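Local coordinates for Lin1840 protein (Listeria innocua serovar 6a, PDB 4ZOC), which probably hydrolyses terminal, non-reducing beta-D-glucosyl residues to release beta-D-glucose, as a family 3 glycoside hydrolase involved in beta-1,2-glucan metabolism, at residues Phe135-Asp140 with Met186-Lys191; Gln647-Ser652 with Leu700-Val705; Glu373-Leu378 with Ala521-Trp526; Val142-Trp147 with Gly559-Tyr564. The protein carries 2 engineered substitutions. All blocks are in the same frame, centred on the assembly; numbering follows the deposited sequence.

Starting from the N terminus, 135-140 leaves one strand of the TIM barrel and meets the next strand at 186-191, closing a loop of 45 residues in interaction 1. Before that loop is closed, 142-147 opens interaction 4, so the two contacts cross; they also touch, M138 and D140 packing on W147. Interaction 4 then waits some 400 residues for 559-564, joining the barrel to the C-terminal glycoside hydrolase region. Within that span, interaction 3 pairs 373-378 with 521-526 at the edge of a mixed sheet. Interaction 2 comes last and stands apart, pairing two strands of the fibronectin-like domain beside a magnesium ion. Interactions 2 and 4 also touch the second subunit.

Interaction 1: residues Phe135-Asp140 with Met186-Lys191; sequences FSPMLD and MAACVK
K191 lays its side chain against F135 and M138, while its backbone bridges M138. Its CG sits between the backbone N and the carbonyl carbon (chi1 67°), and the chain runs extended from there. CG passes 3.9 Å from P137 O. CD comes to 3.4 Å from F135 O, CE lies 3.1 Å from F135 O and also flanks M138 CB, and NZ ends in a 2.8 Å hydrogen bond to F135 O, tilted 25° from the carbonyl plane. D91 adds only a long, weak ion pair to NZ; a bound glucose lies about 8 Å from the side chain. K191 N donates to P137 O, and L139 N donates to K191 O at 2.8 Å, which hold the lysine by its own backbone N and O. Toward the start of the loop, C189 SG touches the edge of the F135 ring, 4.0 Å from CD1. The contact joins strand 187-193 of the TIM barrel and the loop that follows the neighbouring strand 133-134; strand 233-236 packs on F135, C189 and K191, helix 221-228 on L139 and V190.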
loop_
_atom_site.group_PDB
_atom_site.type_symbol
_atom_site.label_atom_id
_atom_site.label_comp_id
_atom_site.label_asym_id
_atom_site.label_seq_id
_atom_site.Cartn_x
_atom_site.Cartn_y
_atom_site.Cartn_z
ATOM N N PHE A 135 -22.004 -6.726 -17.805
ATOM C CA PHE A 135 -21.013 -5.926 -17.091
ATOM C C PHE A 135 -19.743 -6.758 -16.839
ATOM O O PHE A 135 -19.413 -7.110 -15.671
ATOM C CB PHE A 135 -21.593 -5.410 -15.834
ATOM C CG PHE A 135 -22.844 -4.494 -16.011
ATOM C CD1 PHE A 135 -22.831 -3.397 -16.980
ATOM C CD2 PHE A 135 -23.987 -4.698 -15.220
ATOM C CE1 PHE A 135 -23.908 -2.611 -17.108
ATOM C CE2 PHE A 135 -25.048 -3.817 -15.302
ATOM C CZ PHE A 135 -24.983 -2.777 -16.242
ATOM N N SER A 136 -19.108 -7.133 -17.931
ATOM C CA SER A 136 -17.923 -7.961 -17.957
ATOM C C SER A 136 -17.219 -7.722 -19.288
ATOM O O SER A 136 -17.867 -7.387 -20.282
ATOM C CB SER A 136 -18.310 -9.457 -17.804
ATOM O OG SER A 136 -17.242 -10.357 -18.025
ATOM N N PRO A 137 -15.887 -7.816 -19.338
ATOM C CA PRO A 137 -14.902 -8.268 -18.343
ATOM C C PRO A 137 -14.538 -7.217 -17.266
ATOM O O PRO A 137 -14.544 -6.007 -17.495
ATOM C CB PRO A 137 -13.699 -8.584 -19.189
ATOM C CG PRO A 137 -13.775 -7.600 -20.302
ATOM C CD PRO A 137 -15.252 -7.520 -20.624
ATOM N N MET A 138 -14.197 -7.717 -16.058
ATOM C CA MET A 138 -13.575 -6.900 -15.032
ATOM C C MET A 138 -12.052 -6.997 -15.204
ATOM O O MET A 138 -11.443 -8.102 -15.097
ATOM C CB MET A 138 -14.053 -7.409 -13.671
ATOM C CG MET A 138 -13.612 -6.590 -12.501
ATOM S SD MET A 138 -11.947 -7.039 -11.925
ATOM C CE MET A 138 -12.104 -6.402 -10.244
ATOM N N LEU A 139 -11.435 -5.858 -15.419
ATOM C CA LEU A 139 -10.016 -5.770 -15.841
ATOM C C LEU A 139 -9.137 -4.989 -14.883
ATOM O O LEU A 139 -8.082 -4.472 -15.251
ATOM C CB LEU A 139 -9.928 -5.220 -17.254
ATOM C CG LEU A 139 -10.616 -6.123 -18.293
ATOM C CD1 LEU A 139 -10.618 -5.437 -19.655
ATOM C CD2 LEU A 139 -9.882 -7.468 -18.422
ATOM N N ASP A 140 -9.557 -4.931 -13.613
ATOM C CA ASP A 140 -8.797 -4.193 -12.597
ATOM C C ASP A 140 -7.632 -5.086 -12.184
ATOM O O ASP A 140 -7.805 -6.259 -11.706
ATOM C CB ASP A 140 -9.702 -3.875 -11.383
ATOM C CG ASP A 140 -10.986 -3.162 -11.799
ATOM O OD1 ASP A 140 -10.991 -2.398 -12.791
ATOM O OD2 ASP A 140 -12.016 -3.394 -11.171
ATOM N N MET A 186 -23.713 -10.808 -27.312
ATOM C CA MET A 186 -24.213 -9.646 -26.592
ATOM C C MET A 186 -23.089 -8.613 -26.454
ATOM O O MET A 186 -21.913 -8.923 -26.664
ATOM C CB MET A 186 -24.710 -10.064 -25.216
ATOM C CG MET A 186 -23.644 -10.484 -24.207
ATOM S SD MET A 186 -24.307 -11.310 -22.758
ATOM C CE MET A 186 -25.534 -10.180 -22.183
ATOM N N ALA A 187 -23.446 -7.389 -26.095
ATOM C CA ALA A 187 -22.450 -6.357 -25.831
ATOM C C ALA A 187 -21.747 -6.612 -24.495
ATOM O O ALA A 187 -22.365 -6.960 -23.478
ATOM C CB ALA A 187 -23.056 -5.002 -25.845
ATOM N N ALA A 188 -20.441 -6.352 -24.513
ATOM C CA ALA A 188 -19.615 -6.373 -23.319
ATOM C C ALA A 188 -19.410 -4.964 -22.804
ATOM O O ALA A 188 -19.422 -4.031 -23.571
ATOM C CB ALA A 188 -18.285 -7.052 -23.646
ATOM N N CYS A 189 -19.211 -4.822 -21.492
ATOM C CA CYS A 189 -18.926 -3.600 -20.833
ATOM C C CYS A 189 -17.684 -3.819 -19.940
ATOM O O CYS A 189 -17.732 -4.506 -18.938
ATOM C CB CYS A 189 -20.072 -3.188 -19.926
ATOM S SG CYS A 189 -19.854 -1.673 -19.033
ATOM N N VAL A 190 -16.615 -3.158 -20.318
ATOM C CA VAL A 190 -15.324 -3.171 -19.585
ATOM C C VAL A 190 -15.531 -2.475 -18.266
ATOM O O VAL A 190 -16.125 -1.411 -18.263
ATOM C CB VAL A 190 -14.231 -2.438 -20.443
ATOM C CG1 VAL A 190 -12.968 -2.089 -19.674
ATOM C CG2 VAL A 190 -13.804 -3.298 -21.633
ATOM N N LYS A 191 -14.986 -2.992 -17.161
ATOM C CA LYS A 191 -15.104 -2.291 -15.888
ATOM C C LYS A 191 -13.796 -2.606 -15.084
ATOM O O LYS A 191 -13.081 -3.588 -15.440
ATOM C CB LYS A 191 -16.384 -2.689 -15.109
ATOM C CG LYS A 191 -16.364 -4.117 -14.629
ATOM C CD LYS A 191 -17.731 -4.543 -14.145
ATOM C CE LYS A 191 -17.741 -5.831 -13.383
ATOM N NZ LYS A 191 -19.094 -6.221 -13.020
#

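Interaction 2: residues Gln647-Ser652 with Leu700-Val705; sequences QDVTAS and LHRVFV. With MG (magnesium ion), chain D.
Q647 and R702 lie side by side, pointing the same way on one face of their antiparallel ladder, with amide and guanidinium planes 57° apart. R702 NH1 donates to Q647 OE1 at 2.9 Å with the oxygen at the guanidinium edge, though the donor stands 45° out of the amide's carbonyl plane. V649 crosses the arginine at about a right angle and sets CG2 3.6 Å above the centre of the guanidinium, so a methyl covers one face. On the other face of the sheet D648 crosses H701 obliquely, carboxylate and imidazole planes 25° apart, CG 3.4 Å from H701 CE1. D648 OD1 binds the magnesium ion at 2.0 Å; T650 O and four waters complete six ligands, and one of those waters donates to L700 O. Strand 638-648 runs here between 699-706 and 659-668 in the fibronectin-like domain, strand 712-720 flanks 699-706 on its far side, F685 meets H701 edge-to-face, and A283 of the second subunit packs on T650.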
loop_
_atom_site.group_PDB
_atom_site.type_symbol
_atom_site.label_atom_id
_atom_site.label_comp_id
_atom_site.label_asym_id
_atom_site.label_seq_id
_atom_site.Cartn_x
_atom_site.Cartn_y
_atom_site.Cartn_z
ATOM N N GLN A 647 12.919 -8.768 -19.260
ATOM C CA GLN A 647 13.449 -7.805 -18.401
ATOM C C GLN A 647 14.263 -6.735 -19.166
ATOM O O GLN A 647 15.113 -7.080 -19.984
ATOM C CB GLN A 647 14.356 -8.422 -17.363
ATOM C CG GLN A 647 14.975 -7.404 -16.401
ATOM C CD GLN A 647 15.984 -8.002 -15.425
ATOM O OE1 GLN A 647 16.510 -9.086 -15.623
ATOM N NE2 GLN A 647 16.222 -7.290 -14.325
ATOM N N ASP A 648 14.017 -5.455 -18.857
ATOM C CA ASP A 648 14.802 -4.324 -19.278
ATOM C C ASP A 648 15.824 -4.030 -18.172
ATOM O O ASP A 648 15.462 -3.493 -17.136
ATOM C CB ASP A 648 13.883 -3.147 -19.573
ATOM C CG ASP A 648 14.552 -2.012 -20.304
ATOM O OD1 ASP A 648 15.813 -1.989 -20.456
ATOM O OD2 ASP A 648 13.777 -1.110 -20.719
ATOM N N VAL A 649 17.085 -4.346 -18.410
ATOM C CA VAL A 649 18.073 -4.404 -17.330
ATOM C C VAL A 649 18.445 -3.008 -16.770
ATOM O O VAL A 649 18.570 -2.801 -15.540
ATOM C CB VAL A 649 19.309 -5.180 -17.796
ATOM C CG1 VAL A 649 20.329 -5.146 -16.755
ATOM C CG2 VAL A 649 18.973 -6.632 -18.117
ATOM N N THR A 650 18.551 -2.062 -17.689
ATOM C CA THR A 650 18.822 -0.662 -17.369
ATOM C C THR A 650 17.893 0.225 -18.164
ATOM O O THR A 650 17.773 0.084 -19.371
ATOM C CB THR A 650 20.270 -0.297 -17.724
ATOM O OG1 THR A 650 21.152 -1.263 -17.135
ATOM C CG2 THR A 650 20.642 1.097 -17.207
ATOM N N ALA A 651 17.285 1.179 -17.503
ATOM C CA ALA A 651 16.396 2.098 -18.178
ATOM C C ALA A 651 16.336 3.452 -17.500
ATOM O O ALA A 651 16.778 3.634 -16.381
ATOM C CB ALA A 651 14.990 1.434 -18.259
ATOM N N SER A 652 15.720 4.423 -18.135
ATOM C CA SER A 652 15.519 5.737 -17.506
ATOM C C SER A 652 14.441 5.717 -16.361
ATOM O O SER A 652 14.287 6.685 -15.642
ATOM C CB SER A 652 15.138 6.724 -18.603
ATOM O OG SER A 652 13.890 6.323 -19.143
ATOM N N LEU A 700 20.354 -3.616 -23.048
ATOM C CA LEU A 700 20.321 -4.979 -22.724
ATOM C C LEU A 700 18.958 -5.397 -22.169
ATOM O O LEU A 700 18.429 -4.737 -21.233
ATOM C CB LEU A 700 21.348 -5.271 -21.622
ATOM C CG LEU A 700 21.534 -6.789 -21.271
ATOM C CD1 LEU A 700 21.946 -7.727 -22.424
ATOM C CD2 LEU A 700 22.547 -6.939 -20.109
ATOM N N HIS A 701 18.446 -6.521 -22.667
ATOM C CA HIS A 701 17.217 -7.154 -22.124
ATOM C C HIS A 701 17.538 -8.594 -21.847
ATOM O O HIS A 701 18.413 -9.176 -22.522
ATOM C CB HIS A 701 16.066 -7.086 -23.113
ATOM C CG HIS A 701 15.526 -5.697 -23.300
ATOM N ND1 HIS A 701 14.332 -5.283 -22.786
ATOM C CD2 HIS A 701 16.067 -4.614 -23.918
ATOM C CE1 HIS A 701 14.170 -3.997 -23.035
ATOM N NE2 HIS A 701 15.187 -3.583 -23.774
ATOM N N ARG A 702 16.881 -9.177 -20.870
ATOM C CA ARG A 702 16.897 -10.602 -20.629
ATOM C C ARG A 702 15.588 -11.214 -20.990
ATOM O O ARG A 702 14.559 -10.648 -20.770
ATOM C CB ARG A 702 17.199 -10.918 -19.164
ATOM C CG ARG A 702 18.583 -10.442 -18.752
ATOM C CD ARG A 702 18.869 -10.904 -17.355
ATOM N NE ARG A 702 20.130 -10.320 -16.977
ATOM C CZ ARG A 702 20.332 -9.407 -16.023
ATOM N NH1 ARG A 702 19.345 -8.918 -15.274
ATOM N NH2 ARG A 702 21.553 -8.958 -15.816
ATOM N N VAL A 703 15.653 -12.425 -21.488
ATOM C CA VAL A 703 14.545 -13.195 -22.002
ATOM C C VAL A 703 14.536 -14.479 -21.184
ATOM O O VAL A 703 15.560 -15.177 -21.090
ATOM C CB VAL A 703 14.717 -13.553 -23.535
ATOM C CG1 VAL A 703 13.468 -14.297 -24.023
ATOM C CG2 VAL A 703 14.850 -12.293 -24.389
ATOM N N PHE A 704 13.407 -14.758 -20.526
ATOM C CA PHE A 704 13.253 -15.897 -19.653
ATOM C C PHE A 704 12.196 -16.804 -20.221
ATOM O O PHE A 704 11.026 -16.389 -20.482
ATOM C CB PHE A 704 12.815 -15.499 -18.228
ATOM C CG PHE A 704 13.646 -14.405 -17.597
ATOM C CD1 PHE A 704 13.402 -13.059 -17.888
ATOM C CD2 PHE A 704 14.628 -14.734 -16.670
ATOM C CE1 PHE A 704 14.128 -12.075 -17.276
ATOM C CE2 PHE A 704 15.360 -13.747 -16.052
ATOM C CZ PHE A 704 15.123 -12.405 -16.360
ATOM N N VAL A 705 12.549 -18.060 -20.389
ATOM C CA VAL A 705 11.605 -18.998 -20.968
ATOM C C VAL A 705 11.418 -20.131 -19.943
ATOM O O VAL A 705 12.380 -20.782 -19.507
ATOM C CB VAL A 705 12.114 -19.602 -22.276
ATOM C CG1 VAL A 705 11.046 -20.557 -22.804
ATOM C CG2 VAL A 705 12.357 -18.507 -23.310
HETATM MG MG MG D . 17.102 -0.677 -21.234
HETATM O O HOH W 1 19.346 -6.935 -13.093
HETATM O O HOH W 2 15.565 0.751 -21.461
HETATM O O HOH W 3 18.567 -2.133 -20.877
HETATM O O HOH W 4 16.813 -1.235 -23.153
HETATM O O HOH W 5 18.577 0.755 -21.848
#

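Interaction 3: residues Glu373-Leu378 with Ala521-Trp526; sequences ESAVLL and ALLELW
V376 and E524 form the firm middle of this contact: each backbone N donates to the other's O at 2.8 Å, making an antiparallel hydrogen-bonded pair. The axes of the short strand segments 376-378 and 521-524 come within 4.7 Å, at 154° between their directions, and L378 N extends the ladder, coming in nearly along the L522 C=O bond. Leucines pack on both faces. L377 and L523 cross at about a right angle, their CD1 methyls 4.1 Å apart. On the other face, L378 keeps CG anti to its carbonyl carbon (chi1 -68°), and its CD1 rests 3.9 Å from both L522 CD2 and E524 CB, lying alongside the glutamate.

Packing is looser where the helix ends. A375, the first residue to leave the helical conformation, reaches L525 CD2 with its CB, and beyond it S374 O meets only the edge of the W526 indole, 3.8 Å from CD1. S374 O and W526 NE1 are both buried here without a polar partner. E524 CG lies over one face of the indole, while E524 OE1 accepts from the W526 backbone N, and N506 holds the glutamate's OE2. Even this looser end is covered, by helix 103-108. The pairing is that of an edge strand, 376-380, added antiparallel to the otherwise parallel sheet of the family 3 C-terminal alpha/beta domain.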
loop_
_atom_site.group_PDB
_atom_site.type_symbol
_atom_site.label_atom_id
_atom_site.label_comp_id
_atom_site.label_asym_id
_atom_site.label_seq_id
_atom_site.Cartn_x
_atom_site.Cartn_y
_atom_site.Cartn_z
ATOM N N GLU A 373 -9.316 -26.921 -16.326
ATOM C CA GLU A 373 -8.188 -26.061 -16.840
ATOM C C GLU A 373 -7.647 -25.056 -15.815
ATOM O O GLU A 373 -6.487 -24.659 -15.889
ATOM C CB GLU A 373 -8.607 -25.214 -18.071
ATOM C CG GLU A 373 -8.939 -26.055 -19.298
ATOM C CD GLU A 373 -7.725 -26.646 -19.944
ATOM O OE1 GLU A 373 -6.649 -26.002 -19.923
ATOM O OE2 GLU A 373 -7.853 -27.781 -20.426
ATOM N N SER A 374 -8.479 -24.687 -14.869
ATOM C CA SER A 374 -8.297 -23.528 -13.980
ATOM C C SER A 374 -7.797 -23.875 -12.561
ATOM O O SER A 374 -7.201 -23.039 -11.874
ATOM C CB SER A 374 -9.631 -22.828 -13.822
ATOM O OG SER A 374 -10.054 -22.301 -15.042
ATOM N N ALA A 375 -8.021 -25.097 -12.142
ATOM C CA ALA A 375 -7.543 -25.550 -10.814
ATOM C C ALA A 375 -6.013 -25.586 -10.814
ATOM O O ALA A 375 -5.382 -25.830 -11.881
ATOM C CB ALA A 375 -8.083 -26.901 -10.469
ATOM N N VAL A 376 -5.420 -25.434 -9.629
ATOM C CA VAL A 376 -3.950 -25.353 -9.519
ATOM C C VAL A 376 -3.493 -26.324 -8.469
ATOM O O VAL A 376 -3.890 -26.288 -7.319
ATOM C CB VAL A 376 -3.409 -23.963 -9.165
ATOM C CG1 VAL A 376 -1.882 -23.987 -9.160
ATOM C CG2 VAL A 376 -3.963 -22.916 -10.102
ATOM N N LEU A 377 -2.727 -27.287 -8.934
ATOM C CA LEU A 377 -2.131 -28.250 -8.023
ATOM C C LEU A 377 -0.953 -27.630 -7.377
ATOM O O LEU A 377 0.027 -27.297 -8.049
ATOM C CB LEU A 377 -1.733 -29.544 -8.776
ATOM C CG LEU A 377 -1.202 -30.684 -7.845
ATOM C CD1 LEU A 377 -2.212 -31.226 -6.825
ATOM C CD2 LEU A 377 -0.639 -31.834 -8.695
ATOM N N LEU A 378 -1.012 -27.461 -6.074
ATOM C CA LEU A 378 0.046 -26.677 -5.353
ATOM C C LEU A 378 1.070 -27.555 -4.631
ATOM O O LEU A 378 2.283 -27.186 -4.496
ATOM C CB LEU A 378 -0.630 -25.754 -4.349
ATOM C CG LEU A 378 -1.470 -24.610 -4.926
ATOM C CD1 LEU A 378 -2.112 -23.865 -3.804
ATOM C CD2 LEU A 378 -0.574 -23.750 -5.792
ATOM N N ALA A 521 -1.000 -33.439 -0.123
ATOM C CA ALA A 521 -1.355 -32.786 -1.356
ATOM C C ALA A 521 -2.319 -31.672 -1.131
ATOM O O ALA A 521 -3.073 -31.611 -0.122
ATOM C CB ALA A 521 -1.942 -33.763 -2.422
ATOM N N LEU A 522 -2.233 -30.706 -2.017
ATOM C CA LEU A 522 -2.994 -29.412 -1.877
ATOM C C LEU A 522 -3.409 -28.946 -3.273
ATOM O O LEU A 522 -2.581 -28.733 -4.148
ATOM C CB LEU A 522 -2.177 -28.306 -1.168
ATOM C CG LEU A 522 -2.802 -26.933 -1.199
ATOM C CD1 LEU A 522 -4.090 -26.985 -0.424
ATOM C CD2 LEU A 522 -1.847 -25.924 -0.520
ATOM N N LEU A 523 -4.721 -28.964 -3.489
ATOM C CA LEU A 523 -5.356 -28.666 -4.781
ATOM C C LEU A 523 -6.297 -27.443 -4.634
ATOM O O LEU A 523 -7.268 -27.435 -3.849
ATOM C CB LEU A 523 -6.116 -29.892 -5.273
ATOM C CG LEU A 523 -6.800 -29.768 -6.696
ATOM C CD1 LEU A 523 -5.784 -29.471 -7.780
ATOM C CD2 LEU A 523 -7.688 -30.987 -6.984
ATOM N N GLU A 524 -5.941 -26.395 -5.360
ATOM C CA GLU A 524 -6.660 -25.142 -5.363
ATOM C C GLU A 524 -7.713 -25.153 -6.452
ATOM O O GLU A 524 -7.394 -25.098 -7.652
ATOM C CB GLU A 524 -5.658 -23.993 -5.531
ATOM C CG GLU A 524 -6.324 -22.621 -5.808
ATOM C CD GLU A 524 -7.111 -22.091 -4.635
ATOM O OE1 GLU A 524 -8.280 -22.580 -4.429
ATOM O OE2 GLU A 524 -6.559 -21.230 -3.918
ATOM N N LEU A 525 -8.951 -25.320 -6.036
ATOM C CA LEU A 525 -10.107 -25.394 -6.975
ATOM C C LEU A 525 -10.755 -24.067 -7.190
ATOM O O LEU A 525 -11.620 -23.983 -8.087
ATOM C CB LEU A 525 -11.205 -26.334 -6.468
ATOM C CG LEU A 525 -10.620 -27.709 -6.664
ATOM C CD1 LEU A 525 -10.616 -28.575 -5.454
ATOM C CD2 LEU A 525 -10.748 -28.400 -7.965
ATOM N N TRP A 526 -10.383 -23.053 -6.384
ATOM C CA TRP A 526 -11.069 -21.747 -6.377
ATOM C C TRP A 526 -12.597 -22.008 -6.192
ATOM O O TRP A 526 -13.008 -22.810 -5.345
ATOM C CB TRP A 526 -10.765 -20.982 -7.638
ATOM C CG TRP A 526 -9.288 -20.699 -7.831
ATOM C CD1 TRP A 526 -8.456 -21.226 -8.774
ATOM C CD2 TRP A 526 -8.527 -19.703 -7.136
ATOM N NE1 TRP A 526 -7.189 -20.630 -8.674
ATOM C CE2 TRP A 526 -7.226 -19.673 -7.704
ATOM C CE3 TRP A 526 -8.828 -18.792 -6.113
ATOM C CZ2 TRP A 526 -6.194 -18.800 -7.206
ATOM C CZ3 TRP A 526 -7.817 -17.903 -5.674
ATOM C CH2 TRP A 526 -6.527 -17.927 -6.230
#

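Interaction 4: residues Val142-Trp147 with Gly559-Tyr564; sequences VRDPRW and GQIPVY
The backbones pass in roughly opposite directions, 151° apart, drawing nearest at D144 and P562 with CA atoms 5.6 Å apart, and a water links R143 O to V563 N. R143 carries the main side-chain contact: its extended chain lays the guanidinium flat on the Y564 ring, planes 8° apart, with CZ 4.0 Å from the ring centroid in a cation-pi stack. CD adds a CH-pi contact over the same ring, and R143 NH2 bonds a glycerol, probably from the crystallisation liquor. Along the loop, D144 OD1 accepts from R146 N at 3.0 Å, an Asx turn set within a type I beta turn from D144 to W147, in a loop that leads out of the TIM barrel to meet the C-terminal region. The same carboxylate takes R146 side-on: NE uses the syn lone pair of OD1 at 2.9 Å, and NH2 forms the salt bridge to OD2 from above the carboxylate plane. I561 packs against this fixed pair, its CG2 3.5 Å from D144 OD1 and its CD1 meeting P145 CD at 3.7 Å. R146 NH1 bonds G559 O and I561 O of the second subunit, and Y564 OH bonds E200 of that subunit.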
loop_
_atom_site.group_PDB
_atom_site.type_symbol
_atom_site.label_atom_id
_atom_site.label_comp_id
_atom_site.label_asym_id
_atom_site.label_seq_id
_atom_site.Cartn_x
_atom_site.Cartn_y
_atom_site.Cartn_z
ATOM N N VAL A 142 -4.951 -6.485 -9.825
ATOM C CA VAL A 142 -4.981 -6.741 -8.407
ATOM C C VAL A 142 -3.620 -7.223 -7.884
ATOM O O VAL A 142 -2.983 -8.155 -8.451
ATOM C CB VAL A 142 -6.117 -7.701 -8.018
ATOM C CG1 VAL A 142 -7.452 -7.043 -8.246
ATOM C CG2 VAL A 142 -6.056 -9.069 -8.749
ATOM N N ARG A 143 -3.214 -6.614 -6.771
ATOM C CA ARG A 143 -2.016 -7.017 -6.028
ATOM C C ARG A 143 -2.324 -7.256 -4.524
ATOM O O ARG A 143 -1.379 -7.478 -3.765
ATOM C CB ARG A 143 -0.970 -5.963 -6.150
ATOM C CG ARG A 143 -0.412 -5.794 -7.529
ATOM C CD ARG A 143 0.467 -4.546 -7.559
ATOM N NE ARG A 143 1.152 -4.449 -8.849
ATOM C CZ ARG A 143 1.954 -3.449 -9.205
ATOM N NH1 ARG A 143 2.184 -2.469 -8.372
ATOM N NH2 ARG A 143 2.530 -3.438 -10.404
ATOM N N ASP A 144 -3.601 -7.194 -4.119
ATOM C CA ASP A 144 -3.982 -7.141 -2.705
ATOM C C ASP A 144 -5.160 -8.070 -2.479
ATOM O O ASP A 144 -6.316 -7.735 -2.680
ATOM C CB ASP A 144 -4.278 -5.695 -2.275
ATOM C CG ASP A 144 -4.483 -5.564 -0.781
ATOM O OD1 ASP A 144 -4.721 -6.627 -0.089
ATOM O OD2 ASP A 144 -4.444 -4.397 -0.299
ATOM N N PRO A 145 -4.870 -9.300 -2.040
ATOM C CA PRO A 145 -5.908 -10.251 -1.818
ATOM C C PRO A 145 -6.823 -10.014 -0.619
ATOM O O PRO A 145 -7.783 -10.792 -0.423
ATOM C CB PRO A 145 -5.146 -11.559 -1.700
ATOM C CG PRO A 145 -3.805 -11.211 -1.272
ATOM C CD PRO A 145 -3.518 -9.820 -1.782
ATOM N N ARG A 146 -6.602 -8.941 0.164
ATOM C CA ARG A 146 -7.621 -8.540 1.206
ATOM C C ARG A 146 -8.883 -8.140 0.514
ATOM O O ARG A 146 -10.003 -8.387 1.021
ATOM C CB ARG A 146 -7.095 -7.391 2.049
ATOM C CG ARG A 146 -6.009 -7.831 2.980
ATOM C CD ARG A 146 -5.327 -6.656 3.640
ATOM N NE ARG A 146 -4.579 -5.838 2.690
ATOM C CZ ARG A 146 -3.740 -4.867 3.043
ATOM N NH1 ARG A 146 -3.565 -4.545 4.303
ATOM N NH2 ARG A 146 -3.064 -4.204 2.113
ATOM N N TRP A 147 -8.767 -7.534 -0.656
ATOM C CA TRP A 147 -9.927 -7.017 -1.423
ATOM C C TRP A 147 -10.731 -8.180 -1.954
ATOM O O TRP A 147 -10.234 -9.039 -2.733
ATOM C CB TRP A 147 -9.394 -6.227 -2.640
ATOM C CG TRP A 147 -10.351 -5.357 -3.336
ATOM C CD1 TRP A 147 -11.204 -4.490 -2.768
ATOM C CD2 TRP A 147 -10.541 -5.213 -4.752
ATOM N NE1 TRP A 147 -11.878 -3.766 -3.707
ATOM C CE2 TRP A 147 -11.492 -4.155 -4.935
ATOM C CE3 TRP A 147 -9.919 -5.766 -5.872
ATOM C CZ2 TRP A 147 -11.897 -3.694 -6.213
ATOM C CZ3 TRP A 147 -10.327 -5.360 -7.123
ATOM C CH2 TRP A 147 -11.307 -4.319 -7.295
ATOM N N GLY A 559 0.820 -9.553 6.170
ATOM C CA GLY A 559 1.725 -8.424 6.166
ATOM C C GLY A 559 2.791 -8.392 5.079
ATOM O O GLY A 559 3.478 -7.377 4.968
ATOM N N GLN A 560 2.897 -9.401 4.260
ATOM C CA GLN A 560 3.730 -9.360 3.070
ATOM C C GLN A 560 3.069 -8.551 1.921
ATOM O O GLN A 560 3.681 -8.228 0.917
ATOM C CB GLN A 560 4.032 -10.784 2.612
ATOM C CG GLN A 560 5.262 -10.826 1.676
ATOM C CD GLN A 560 5.586 -12.232 1.164
ATOM O OE1 GLN A 560 4.687 -13.026 0.828
ATOM N NE2 GLN A 560 6.871 -12.594 1.226
ATOM N N ILE A 561 1.782 -8.303 2.030
ATOM C CA ILE A 561 1.011 -7.618 0.976
ATOM C C ILE A 561 1.409 -6.132 0.795
ATOM O O ILE A 561 1.497 -5.389 1.790
ATOM C CB ILE A 561 -0.484 -7.740 1.262
ATOM C CG1 ILE A 561 -0.936 -9.202 1.178
ATOM C CG2 ILE A 561 -1.258 -6.887 0.259
ATOM C CD1 ILE A 561 -2.357 -9.396 1.689
ATOM N N PRO A 562 1.636 -5.680 -0.446
ATOM C CA PRO A 562 1.511 -6.461 -1.673
ATOM C C PRO A 562 2.804 -7.111 -2.087
ATOM O O PRO A 562 3.909 -6.489 -1.936
ATOM C CB PRO A 562 1.225 -5.399 -2.736
ATOM C CG PRO A 562 1.898 -4.154 -2.234
ATOM C CD PRO A 562 1.629 -4.217 -0.749
ATOM N N VAL A 563 2.665 -8.332 -2.573
ATOM C CA VAL A 563 3.776 -9.111 -3.072
ATOM C C VAL A 563 3.376 -9.620 -4.476
ATOM O O VAL A 563 2.266 -10.162 -4.671
ATOM C CB VAL A 563 4.153 -10.282 -2.117
ATOM C CG1 VAL A 563 3.003 -11.233 -1.849
ATOM C CG2 VAL A 563 5.352 -11.003 -2.690
ATOM N N TYR A 564 4.275 -9.469 -5.451
ATOM C CA TYR A 564 3.926 -9.771 -6.817
ATOM C C TYR A 564 5.196 -10.022 -7.620
ATOM O O TYR A 564 6.286 -9.535 -7.205
ATOM C CB TYR A 564 3.020 -8.631 -7.382
ATOM C CG TYR A 564 3.554 -7.246 -7.193
ATOM C CD1 TYR A 564 4.403 -6.690 -8.129
ATOM C CD2 TYR A 564 3.295 -6.506 -6.060
ATOM C CE1 TYR A 564 4.907 -5.404 -7.992
ATOM C CE2 TYR A 564 3.818 -5.224 -5.896
ATOM C CZ TYR A 564 4.595 -4.660 -6.857
ATOM O OH TYR A 564 5.131 -3.451 -6.662
HETATM O O HOH W 6 -0.118 -9.382 -2.324
#